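Local atomic coordinates of putative methyl-accepting chemotaxis protein (Salmonella enterica subsp. enterica serovar Typhimurium str. LT2, PDB entry 6DB1), a protein that probably senses chemical signals for bacterial chemotaxis, binding a ligand through its N-terminal helical domain. Residues Gly76-Asn79 and Pro80-Arg84; Ala92-Glu95 and Lys96-Pro100. One frame throughout, in Å; residues are numbered along the deposited sequence. Where two conformers were deposited one is given.

Contact 1 of 2, residues Gly76-Asn79 and Pro80-Arg84; sequences GPMN and PDISR
The side-chain amide of Asn79 has the nitrogen of Pro80 over one face, 3.5 Å from Asn79 CG, while CG1 of Ile82 approaches Asn79 OD1 from the side of the opposite face at 3.9 Å. Asp81 packs at the oxygen edge: its CB lies near the amide plane, 3.1 Å from Asn79 OD1, and its carboxylate is turned 57° against the amide. Asn79 is the N-cap of helix 80-105. With its CG anti to the backbone N (chi1 169°), the amide folds forward over the first turn and OD1 reaches two backbone N-H groups. Ile82 N donates in the carbonyl plane at 3.2 Å to Asn79 OD1 and fairly straight, at 156°; the bond from Asp81 N is weak and comes from the face that Pro80 occupies. The carbonyl of Asn79 meanwhile opens the regular helical pattern, with Ser83 N 2.9 Å from Asn79 O and the bond nearly linear. On the buried side, the selenium of Met78, a selenomethionine bent at chi2 and chi3, crosses Ile82 at about a right angle and touches its CG2, though Met78 has a second conformer. Phe135 of helix 110-144 packs on Met78, and Pro77 rests on helix 13-46. Pro80, the first residue after the cap, has no N-H of its own; of the two that follow, Ile82 N is bonded well to Asn79 OD1 and Asp81 N weakly. The Asp81 carboxylate, beside Arg134, sits where the helix dipole would probably favour a negative charge.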
loop_
_atom_site.group_PDB
_atom_site.type_symbol
_atom_site.label_atom_id
_atom_site.label_comp_id
_atom_site.label_asym_id
_atom_site.label_seq_id
_atom_site.Cartn_x
_atom_site.Cartn_y
_atom_site.Cartn_z
ATOM N N GLY A 76 5.404 -19.594 5.167
ATOM C CA GLY A 76 4.142 -20.195 4.778
ATOM C C GLY A 76 4.257 -20.878 3.410
ATOM O O GLY A 76 5.267 -21.508 3.107
ATOM N N PRO A 77 3.235 -20.740 2.560
ATOM C CA PRO A 77 3.194 -21.337 1.223
ATOM C C PRO A 77 3.985 -20.602 0.132
ATOM O O PRO A 77 4.125 -21.117 -0.974
ATOM C CB PRO A 77 1.720 -21.237 0.828
ATOM C CG PRO A 77 1.318 -19.939 1.441
ATOM C CD PRO A 77 2.017 -19.954 2.786
HETATM N N MSE A 78 4.478 -19.410 0.463
HETATM C CA MSE A 78 5.247 -18.563 -0.466
HETATM C C MSE A 78 6.694 -18.995 -0.536
HETATM O O MSE A 78 7.243 -19.489 0.463
HETATM C CB MSE A 78 5.101 -17.129 0.051
HETATM C CG MSE A 78 6.203 -16.188 -0.418
HETATM SE SE MSE A 78 5.866 -15.595 -2.265
HETATM C CE MSE A 78 3.913 -15.321 -2.207
ATOM N N ASN A 79 7.324 -18.795 -1.706
ATOM C CA ASN A 79 8.722 -19.184 -1.936
ATOM C C ASN A 79 9.615 -18.544 -0.860
ATOM O O ASN A 79 9.610 -17.312 -0.686
ATOM C CB ASN A 79 9.148 -18.834 -3.368
ATOM C CG ASN A 79 10.639 -18.959 -3.608
ATOM O OD1 ASN A 79 11.420 -18.105 -3.184
ATOM N ND2 ASN A 79 11.031 -19.972 -4.365
ATOM N N PRO A 80 10.376 -19.378 -0.119
ATOM C CA PRO A 80 11.256 -18.950 0.982
ATOM C C PRO A 80 12.189 -17.780 0.625
ATOM O O PRO A 80 12.373 -16.903 1.460
ATOM C CB PRO A 80 12.075 -20.190 1.380
ATOM C CG PRO A 80 11.872 -21.149 0.251
ATOM C CD PRO A 80 10.480 -20.840 -0.238
ATOM N N ASP A 81 12.715 -17.735 -0.601
ATOM C CA ASP A 81 13.602 -16.632 -1.031
ATOM C C ASP A 81 12.891 -15.294 -1.089
ATOM O O ASP A 81 13.409 -14.287 -0.646
ATOM C CB ASP A 81 14.194 -16.898 -2.428
ATOM C CG ASP A 81 15.257 -17.978 -2.428
ATOM O OD1 ASP A 81 15.936 -18.173 -1.386
ATOM O OD2 ASP A 81 15.453 -18.609 -3.493
ATOM N N ILE A 82 11.712 -15.287 -1.688
ATOM C CA ILE A 82 10.925 -14.070 -1.822
ATOM C C ILE A 82 10.457 -13.625 -0.433
ATOM O O ILE A 82 10.502 -12.436 -0.094
ATOM C CB ILE A 82 9.756 -14.302 -2.791
ATOM C CG1 ILE A 82 10.293 -14.520 -4.211
ATOM C CG2 ILE A 82 8.752 -13.159 -2.726
ATOM C CD1 ILE A 82 9.251 -14.899 -5.209
ATOM N N SER A 83 10.018 -14.587 0.359
ATOM C CA SER A 83 9.539 -14.248 1.683
ATOM C C SER A 83 10.654 -13.534 2.459
ATOM O O SER A 83 10.427 -12.509 3.088
ATOM C CB SER A 83 9.046 -15.474 2.386
ATOM O OG SER A 83 8.585 -15.143 3.670
ATOM N N ARG A 84 11.870 -14.067 2.345
ATOM C CA ARG A 84 13.064 -13.535 3.012
ATOM C C ARG A 84 13.459 -12.146 2.513
ATOM O O ARG A 84 13.895 -11.309 3.302
ATOM C CB ARG A 84 14.242 -14.494 2.826
ATOM C CG ARG A 84 14.357 -15.483 3.972
ATOM C CD ARG A 84 15.056 -14.811 5.139
ATOM N NE ARG A 84 14.582 -15.243 6.449
ATOM C CZ ARG A 84 13.841 -14.491 7.254
ATOM N NH1 ARG A 84 13.527 -13.258 6.897
ATOM N NH2 ARG A 84 13.449 -14.964 8.424
#

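Contact 2 of 2, residues Ala92-Glu95 and Lys96-Pro100; sequences ALLE and KGVVP
From Ala92 to Pro100 the backbone widens from an alpha-helical bond, Lys96 N to Ala92 O at 2.8 Å, into two pi-type bonds, Val98 N to Leu93 O and Val99 N to Leu94 O, each 2.9 Å. This is a pi-type bulge within helix 80-105 of the four-helix bundle, just ahead of a proline kink. Leu93 O is shared: Val98 N meets it almost straight at 161°, whereas Gly97 N adds a weak bond bent to 130°. Gly97 brings no CB against that carbonyl. Among the side chains, Leu94 CD1 lies 4.1 Å from Val98 CG1, and also reaches Val99 CG2, a methyl that sits 3.3 Å from Leu94 O. Val99 CG2 gets there by standing beside its own backbone N, its chi1 of 163° sending CG1 the other way. Lys96 runs outward fully extended, its CB against Ala92 O. Leu93 and Val98 face the bundle interior, both packing on Met63 of helix 54-73 and Tyr31 of helix 13-46. Pro100 has no N-H for the next bond of the widened pattern; in its place CD of the ring sits 3.6 Å from Glu95 O.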
loop_
_atom_site.group_PDB
_atom_site.type_symbol
_atom_site.label_atom_id
_atom_site.label_comp_id
_atom_site.label_asym_id
_atom_site.label_seq_id
_atom_site.Cartn_x
_atom_site.Cartn_y
_atom_site.Cartn_z
ATOM N N ALA A 92 14.920 -3.461 7.204
ATOM C CA ALA A 92 15.942 -2.449 6.955
ATOM C C ALA A 92 15.285 -1.062 6.850
ATOM O O ALA A 92 15.751 -0.100 7.454
ATOM C CB ALA A 92 16.715 -2.797 5.704
ATOM N N LEU A 93 14.214 -0.970 6.066
ATOM C CA LEU A 93 13.521 0.287 5.870
ATOM C C LEU A 93 13.155 0.900 7.223
ATOM O O LEU A 93 13.292 2.110 7.426
ATOM C CB LEU A 93 12.278 0.024 5.016
ATOM C CG LEU A 93 11.318 1.197 4.834
ATOM C CD1 LEU A 93 12.045 2.436 4.329
ATOM C CD2 LEU A 93 10.198 0.802 3.882
ATOM N N LEU A 94 12.750 0.038 8.148
ATOM C CA LEU A 94 12.309 0.448 9.457
ATOM C C LEU A 94 13.485 0.815 10.364
ATOM O O LEU A 94 13.492 1.902 10.951
ATOM C CB LEU A 94 11.507 -0.700 10.080
ATOM C CG LEU A 94 11.050 -0.504 11.528
ATOM C CD1 LEU A 94 10.007 0.606 11.644
ATOM C CD2 LEU A 94 10.495 -1.808 12.084
ATOM N N GLU A 95 14.458 -0.076 10.499
ATOM C CA GLU A 95 15.550 0.155 11.469
ATOM C C GLU A 95 16.607 1.139 10.958
ATOM O O GLU A 95 17.317 1.711 11.785
ATOM C CB GLU A 95 16.213 -1.167 11.852
ATOM C CG GLU A 95 15.375 -1.971 12.820
ATOM C CD GLU A 95 15.691 -3.452 12.862
ATOM O OE1 GLU A 95 14.808 -4.216 13.310
ATOM O OE2 GLU A 95 16.814 -3.841 12.441
ATOM N N LYS A 96 16.706 1.355 9.648
ATOM C CA LYS A 96 17.742 2.245 9.111
ATOM C C LYS A 96 17.137 3.495 8.461
ATOM O O LYS A 96 17.847 4.485 8.304
ATOM C CB LYS A 96 18.592 1.509 8.071
ATOM C CG LYS A 96 19.346 0.283 8.572
ATOM C CD LYS A 96 20.106 -0.423 7.467
ATOM C CE LYS A 96 20.853 -1.653 7.938
ATOM N NZ LYS A 96 21.567 -2.315 6.819
ATOM N N GLY A 97 15.864 3.463 8.066
ATOM C CA GLY A 97 15.280 4.626 7.425
ATOM C C GLY A 97 14.332 5.387 8.338
ATOM O O GLY A 97 14.593 6.527 8.719
ATOM N N VAL A 98 13.270 4.699 8.735
ATOM C CA VAL A 98 12.173 5.244 9.512
ATOM C C VAL A 98 12.573 5.634 10.938
ATOM O O VAL A 98 12.251 6.734 11.386
ATOM C CB VAL A 98 11.015 4.234 9.544
ATOM C CG1 VAL A 98 9.993 4.563 10.616
ATOM C CG2 VAL A 98 10.359 4.117 8.178
ATOM N N VAL A 99 13.170 4.716 11.677
ATOM C CA VAL A 99 13.502 4.993 13.058
ATOM C C VAL A 99 14.478 6.175 13.146
ATOM O O VAL A 99 14.240 7.100 13.915
ATOM C CB VAL A 99 14.028 3.736 13.777
ATOM C CG1 VAL A 99 14.758 4.086 15.062
ATOM C CG2 VAL A 99 12.906 2.746 14.043
ATOM N N PRO A 100 15.565 6.156 12.380
ATOM C CA PRO A 100 16.420 7.314 12.524
ATOM C C PRO A 100 15.658 8.623 12.280
ATOM O O PRO A 100 15.734 9.534 13.117
ATOM C CB PRO A 100 17.531 7.097 11.492
ATOM C CG PRO A 100 17.675 5.601 11.482
ATOM C CD PRO A 100 16.248 5.106 11.602
#

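In the fold
Contacts 1 and 2 follow one another on helix 80-105, their centres 23 Å apart and their nearest atoms about 9 Å apart, without touching. Contact 1 starts the helix near one end of the bundle, its centre about 18 Å from the centre of the chain; contact 2 distorts it closer to the middle, its centre about 9 Å from that point. Both are packed against helices 13-46 and 110-144, with helix 54-73 joining at contact 2. Such an antiparallel four-helix bundle is consistent with the ligand-binding domain of a chemoreceptor, but neither contact identifies a ligand site.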